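Local coordinates for amino acid adenylation domain-containing protein (Bacillus stratosphericus LAMA 585, PDB 6ULY) that probably activates an alpha-keto acid as its acyl adenylate, as the adenylation domain of a keto acid-selecting nonribosomal peptide synthetase module, at residues D20-A25 with Q48-A53; L356-T361 with L367-A372. One frame throughout, in Å; residues are numbered along the deposited sequence.

In the fold
The two contacts lie on opposite sides of the chain's centre, their own centres 50 Å apart and their nearest atoms about 35 Å apart. Contact 1 comes first along the chain and joins helix 18-26 to helix 46-62, which follow each other around the strand pair 31-35 and 41-45 at one end of a mixed nine-stranded sheet. Contact 2 opens only after that sheet's parallel strands, where the loop 367-372 folds back on strand 355-359. Both fall within the AMP-binding family region, yet they join local elements at two separate, distant places, one a helix pair and the other a strand with its following loop; neither shares a helix, strand or sheet with the other.

Contact 1 of 2, residues D20-A25 with Q48-A53; sequences DVLTEA and QLQGDA. With SO4 (sulfate ion), chain F.
With its CG turned anti to the backbone N (chi1 -176°), Leu22 reaches from helix 18-26 toward helix 46-62, where Leu49 and Gln50 extend their own CG atoms in the same conformation. The motif is an oblique helix-helix packing within the adenylate-forming fold: the two short axes approach to 9.8 Å with their N-to-C directions 132° apart, nearer antiparallel than parallel. Leu22 forks over the facing turn. One branch, CD1, meets Leu49 CD2 at 3.9 Å in a purely apolar touch, while the other, CD2, rests on the aliphatic part of Gln50, 4.0 Å from its CG. The glutamine thus offers methylene groups to the leucine, and its extended chain carries the amide on past it to the less buried side of the interface. There Gln50 NE2 comes within 3.8 Å of Thr23 OG1, too long for a hydrogen bond; the threonine oxygen is hydrogen-bonded instead to Gln19 O in its own helix. Helix 78-91 completes the apolar side, since Trp86 touches Leu22, Leu49 and Ala53. Gln48 takes no part in the leucine packing: its extended side chain donates a hydrogen bond from NE2 to O1 of a sulfate ion (2.8 Å), probably from the crystallisation liquor.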
loop_
_atom_site.group_PDB
_atom_site.type_symbol
_atom_site.label_atom_id
_atom_site.label_comp_id
_atom_site.label_asym_id
_atom_site.label_seq_id
_atom_site.Cartn_x
_atom_site.Cartn_y
_atom_site.Cartn_z
ATOM N N ASP A 20 24.522 3.758 28.786
ATOM C CA ASP A 20 25.164 2.820 29.699
ATOM C C ASP A 20 25.836 1.679 28.945
ATOM O O ASP A 20 26.852 1.147 29.405
ATOM C CB ASP A 20 24.137 2.269 30.695
ATOM C CG ASP A 20 23.404 3.366 31.455
ATOM O OD1 ASP A 20 23.954 4.482 31.590
ATOM O OD2 ASP A 20 22.272 3.108 31.918
ATOM N N VAL A 21 25.290 1.290 27.790
ATOM C CA VAL A 21 25.930 0.258 26.978
ATOM C C VAL A 21 27.300 0.738 26.515
ATOM O O VAL A 21 28.304 0.023 26.628
ATOM C CB VAL A 21 25.031 -0.122 25.785
ATOM C CG1 VAL A 21 25.782 -1.025 24.818
ATOM C CG2 VAL A 21 23.748 -0.803 26.265
ATOM N N LEU A 22 27.360 1.971 26.008
ATOM C CA LEU A 22 28.619 2.515 25.514
ATOM C C LEU A 22 29.616 2.712 26.647
ATOM O O LEU A 22 30.816 2.466 26.475
ATOM C CB LEU A 22 28.355 3.834 24.788
ATOM C CG LEU A 22 29.559 4.499 24.119
ATOM C CD1 LEU A 22 30.167 3.579 23.073
ATOM C CD2 LEU A 22 29.159 5.826 23.500
ATOM N N THR A 23 29.139 3.151 27.813
ATOM C CA THR A 23 30.026 3.346 28.955
ATOM C C THR A 23 30.695 2.040 29.361
ATOM O O THR A 23 31.924 1.968 29.484
ATOM C CB THR A 23 29.235 3.940 30.122
ATOM O OG1 THR A 23 28.912 5.302 29.822
ATOM C CG2 THR A 23 30.037 3.869 31.418
ATOM N N GLU A 24 29.902 0.988 29.570
ATOM C CA GLU A 24 30.476 -0.291 29.974
ATOM C C GLU A 24 31.352 -0.886 28.879
ATOM O O GLU A 24 32.328 -1.584 29.179
ATOM C CB GLU A 24 29.364 -1.271 30.346
ATOM C CG GLU A 24 28.507 -0.830 31.534
ATOM C CD GLU A 24 29.287 -0.760 32.838
ATOM O OE1 GLU A 24 30.164 0.120 32.970
ATOM O OE2 GLU A 24 29.022 -1.591 33.732
ATOM N N ALA A 25 31.021 -0.631 27.611
ATOM C CA ALA A 25 31.843 -1.144 26.522
ATOM C C ALA A 25 33.176 -0.411 26.451
ATOM O O ALA A 25 34.209 -1.019 26.152
ATOM C CB ALA A 25 31.096 -1.020 25.195
ATOM N N GLN A 48 37.606 4.710 22.041
ATOM C CA GLN A 48 37.721 5.709 20.983
ATOM C C GLN A 48 36.349 6.098 20.447
ATOM O O GLN A 48 36.083 7.281 20.193
ATOM C CB GLN A 48 38.609 5.178 19.857
ATOM C CG GLN A 48 40.093 5.088 20.209
ATOM C CD GLN A 48 40.932 4.585 19.052
ATOM O OE1 GLN A 48 41.017 3.381 18.807
ATOM N NE2 GLN A 48 41.552 5.508 18.329
ATOM N N LEU A 49 35.458 5.118 20.272
ATOM C CA LEU A 49 34.112 5.425 19.798
ATOM C C LEU A 49 33.427 6.435 20.711
ATOM O O LEU A 49 32.805 7.393 20.235
ATOM C CB LEU A 49 33.292 4.139 19.693
ATOM C CG LEU A 49 31.806 4.281 19.351
ATOM C CD1 LEU A 49 31.599 5.013 18.027
ATOM C CD2 LEU A 49 31.149 2.910 19.313
ATOM N N GLN A 50 33.550 6.255 22.027
ATOM C CA GLN A 50 32.906 7.178 22.955
ATOM C C GLN A 50 33.429 8.596 22.762
ATOM O O GLN A 50 32.650 9.554 22.679
ATOM C CB GLN A 50 33.127 6.707 24.393
ATOM C CG GLN A 50 32.287 7.450 25.424
ATOM C CD GLN A 50 32.508 6.935 26.831
ATOM O OE1 GLN A 50 33.562 6.375 27.141
ATOM N NE2 GLN A 50 31.510 7.110 27.688
ATOM N N GLY A 51 34.754 8.751 22.693
ATOM C CA GLY A 51 35.322 10.067 22.454
ATOM C C GLY A 51 34.970 10.610 21.083
ATOM O O GLY A 51 34.592 11.777 20.943
ATOM N N ASP A 52 35.096 9.774 20.050
ATOM C CA ASP A 52 34.665 10.188 18.717
ATOM C C ASP A 52 33.207 10.629 18.724
ATOM O O ASP A 52 32.864 11.667 18.142
ATOM C CB ASP A 52 34.879 9.050 17.721
ATOM C CG ASP A 52 36.347 8.815 17.425
ATOM O OD1 ASP A 52 37.122 9.784 17.548
ATOM O OD2 ASP A 52 36.724 7.675 17.075
ATOM N N ALA A 53 32.336 9.864 19.386
ATOM C CA ALA A 53 30.930 10.251 19.459
ATOM C C ALA A 53 30.768 11.580 20.182
ATOM O O ALA A 53 29.911 12.394 19.818
ATOM C CB ALA A 53 30.120 9.158 20.154
HETATM S S SO4 F . 42.847 9.347 18.932
HETATM O O1 SO4 F . 42.182 8.092 19.130
HETATM O O2 SO4 F . 41.964 10.259 18.264
HETATM O O3 SO4 F . 43.224 9.894 20.204
HETATM O O4 SO4 F . 44.020 9.145 18.135
#

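Contact 2 of 2, residues L356-T361 with L367-A372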
loop_
_atom_site.group_PDB
_atom_site.type_symbol
_atom_site.label_atom_id
_atom_site.label_comp_id
_atom_site.label_asym_id
_atom_site.label_seq_id
_atom_site.Cartn_x
_atom_site.Cartn_y
_atom_site.Cartn_z
ATOM N N LEU A 356 11.342 -29.186 8.259
ATOM C CA LEU A 356 10.073 -29.902 8.299
ATOM C C LEU A 356 9.524 -30.048 6.889
ATOM O O LEU A 356 9.495 -29.077 6.126
ATOM C CB LEU A 356 9.058 -29.169 9.178
ATOM C CG LEU A 356 9.433 -29.023 10.652
ATOM C CD1 LEU A 356 8.498 -28.049 11.348
ATOM C CD2 LEU A 356 9.409 -30.376 11.343
ATOM N N THR A 357 9.078 -31.254 6.555
ATOM C CA THR A 357 8.496 -31.544 5.254
ATOM C C THR A 357 7.089 -32.085 5.443
ATOM O O THR A 357 6.850 -32.931 6.310
ATOM C CB THR A 357 9.353 -32.550 4.472
ATOM O OG1 THR A 357 10.559 -31.912 4.036
ATOM C CG2 THR A 357 8.602 -33.081 3.262
ATOM N N PHE A 358 6.159 -31.586 4.630
ATOM C CA PHE A 358 4.754 -31.942 4.749
ATOM C C PHE A 358 4.168 -32.195 3.368
ATOM O O PHE A 358 4.730 -31.793 2.346
ATOM C CB PHE A 358 3.938 -30.839 5.437
ATOM C CG PHE A 358 4.459 -30.442 6.787
ATOM C CD1 PHE A 358 4.184 -31.212 7.904
ATOM C CD2 PHE A 358 5.210 -29.288 6.941
ATOM C CE1 PHE A 358 4.652 -30.842 9.151
ATOM C CE2 PHE A 358 5.679 -28.912 8.185
ATOM C CZ PHE A 358 5.401 -29.692 9.291
ATOM N N GLU A 359 3.016 -32.856 3.357
ATOM C CA GLU A 359 2.278 -33.046 2.118
ATOM C C GLU A 359 1.712 -31.711 1.648
ATOM O O GLU A 359 1.228 -30.908 2.450
ATOM C CB GLU A 359 1.148 -34.055 2.326
ATOM C CG GLU A 359 0.832 -34.903 1.103
ATOM C CD GLU A 359 1.857 -36.000 0.870
ATOM O OE1 GLU A 359 2.601 -36.333 1.816
ATOM O OE2 GLU A 359 1.916 -36.532 -0.259
ATOM N N GLU A 360 1.791 -31.465 0.337
ATOM C CA GLU A 360 1.200 -30.251 -0.218
ATOM C C GLU A 360 -0.309 -30.218 -0.013
ATOM O O GLU A 360 -0.901 -29.137 0.080
ATOM C CB GLU A 360 1.529 -30.133 -1.708
ATOM C CG GLU A 360 2.900 -29.541 -1.998
ATOM C CD GLU A 360 3.171 -29.373 -3.483
ATOM O OE1 GLU A 360 3.917 -28.440 -3.850
ATOM O OE2 GLU A 360 2.639 -30.171 -4.285
ATOM N N THR A 361 -0.946 -31.388 0.066
ATOM C CA THR A 361 -2.395 -31.433 0.225
ATOM C C THR A 361 -2.833 -30.896 1.582
ATOM O O THR A 361 -3.940 -30.358 1.705
ATOM C CB THR A 361 -2.890 -32.867 0.046
ATOM O OG1 THR A 361 -2.631 -33.300 -1.295
ATOM C CG2 THR A 361 -4.384 -32.964 0.339
ATOM N N LEU A 367 -1.123 -29.954 9.286
ATOM C CA LEU A 367 -0.007 -30.357 8.442
ATOM C C LEU A 367 0.324 -31.827 8.666
ATOM O O LEU A 367 0.435 -32.288 9.807
ATOM C CB LEU A 367 1.213 -29.484 8.734
ATOM C CG LEU A 367 1.051 -28.004 8.387
ATOM C CD1 LEU A 367 2.204 -27.197 8.951
ATOM C CD2 LEU A 367 0.949 -27.819 6.881
ATOM N N ARG A 368 0.481 -32.563 7.569
ATOM C CA ARG A 368 0.753 -33.994 7.625
ATOM C C ARG A 368 2.194 -34.250 7.207
ATOM O O ARG A 368 2.536 -34.046 6.030
ATOM C CB ARG A 368 -0.216 -34.758 6.720
ATOM C CG ARG A 368 -1.638 -34.820 7.276
ATOM C CD ARG A 368 -2.661 -35.210 6.220
ATOM N NE ARG A 368 -4.001 -35.338 6.791
ATOM C CZ ARG A 368 -5.112 -35.510 6.079
ATOM N NH1 ARG A 368 -5.058 -35.574 4.755
ATOM N NH2 ARG A 368 -6.283 -35.616 6.693
ATOM N N PRO A 369 3.075 -34.674 8.114
ATOM C CA PRO A 369 4.475 -34.879 7.731
ATOM C C PRO A 369 4.607 -35.886 6.600
ATOM O O PRO A 369 3.749 -36.745 6.391
ATOM C CB PRO A 369 5.128 -35.394 9.018
ATOM C CG PRO A 369 4.258 -34.882 10.114
ATOM C CD PRO A 369 2.864 -34.884 9.560
ATOM N N ALA A 370 5.705 -35.762 5.861
ATOM C CA ALA A 370 6.008 -36.682 4.777
ATOM C C ALA A 370 7.510 -36.668 4.543
ATOM O O ALA A 370 8.220 -35.771 5.001
ATOM C CB ALA A 370 5.258 -36.309 3.493
ATOM N N GLU A 371 7.983 -37.684 3.834
ATOM C CA GLU A 371 9.364 -37.728 3.377
ATOM C C GLU A 371 9.451 -36.980 2.053
ATOM O O GLU A 371 8.613 -37.179 1.168
ATOM C CB GLU A 371 9.841 -39.173 3.224
ATOM C CG GLU A 371 10.010 -39.906 4.549
ATOM C CD GLU A 371 11.466 -40.046 4.959
ATOM O OE1 GLU A 371 12.166 -40.907 4.385
ATOM O OE2 GLU A 371 11.912 -39.289 5.846
ATOM N N ALA A 372 10.450 -36.108 1.931
ATOM C CA ALA A 372 10.541 -35.239 0.766
ATOM C C ALA A 372 10.524 -36.055 -0.521
ATOM O O ALA A 372 11.156 -37.111 -0.617
ATOM C CB ALA A 372 11.809 -34.387 0.838
#
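A single beta bridge pairs Phe358 with Pro369, their CA atoms 4.2 Å apart. Two backbone hydrogen bonds make it, Ala370 N to Thr357 O (3.1 Å) and Glu359 N to Arg368 O (3.0 Å). Pro369, which has no N-H to give, sits between the two bonded residues and turns its CA hydrogen to Thr357 O. Phe358 CG stands beside the backbone N and anti to the carbonyl carbon (chi1 -55°), which puts the ring against Leu367. Leu367 CB makes a CH-pi contact over one face, 3.8 Å from the ring centroid and shifted toward the rim beside CD1; Leu367 CD1 lies over the same face, near the middle and displaced toward CE2. At the ring's edge, in plane, comes the carbonyl carbon of Arg368. The bent Glu359 side chain sets OE1 in close van der Waals contact with the Ala370 CB methyl (3.1 Å), while OE2 forms a salt bridge with Arg373. Thr357 CG2 packs against Ala370 O (3.2 Å) and, less closely, Ala372; Thr357 OG1 and Ser379 OG are hydrogen-bonded. Strand 377-381 pairs antiparallel with strand 355-359, and Phe445 of strand 438-447 meets the Phe358 ring almost perpendicularly while also touching Leu367.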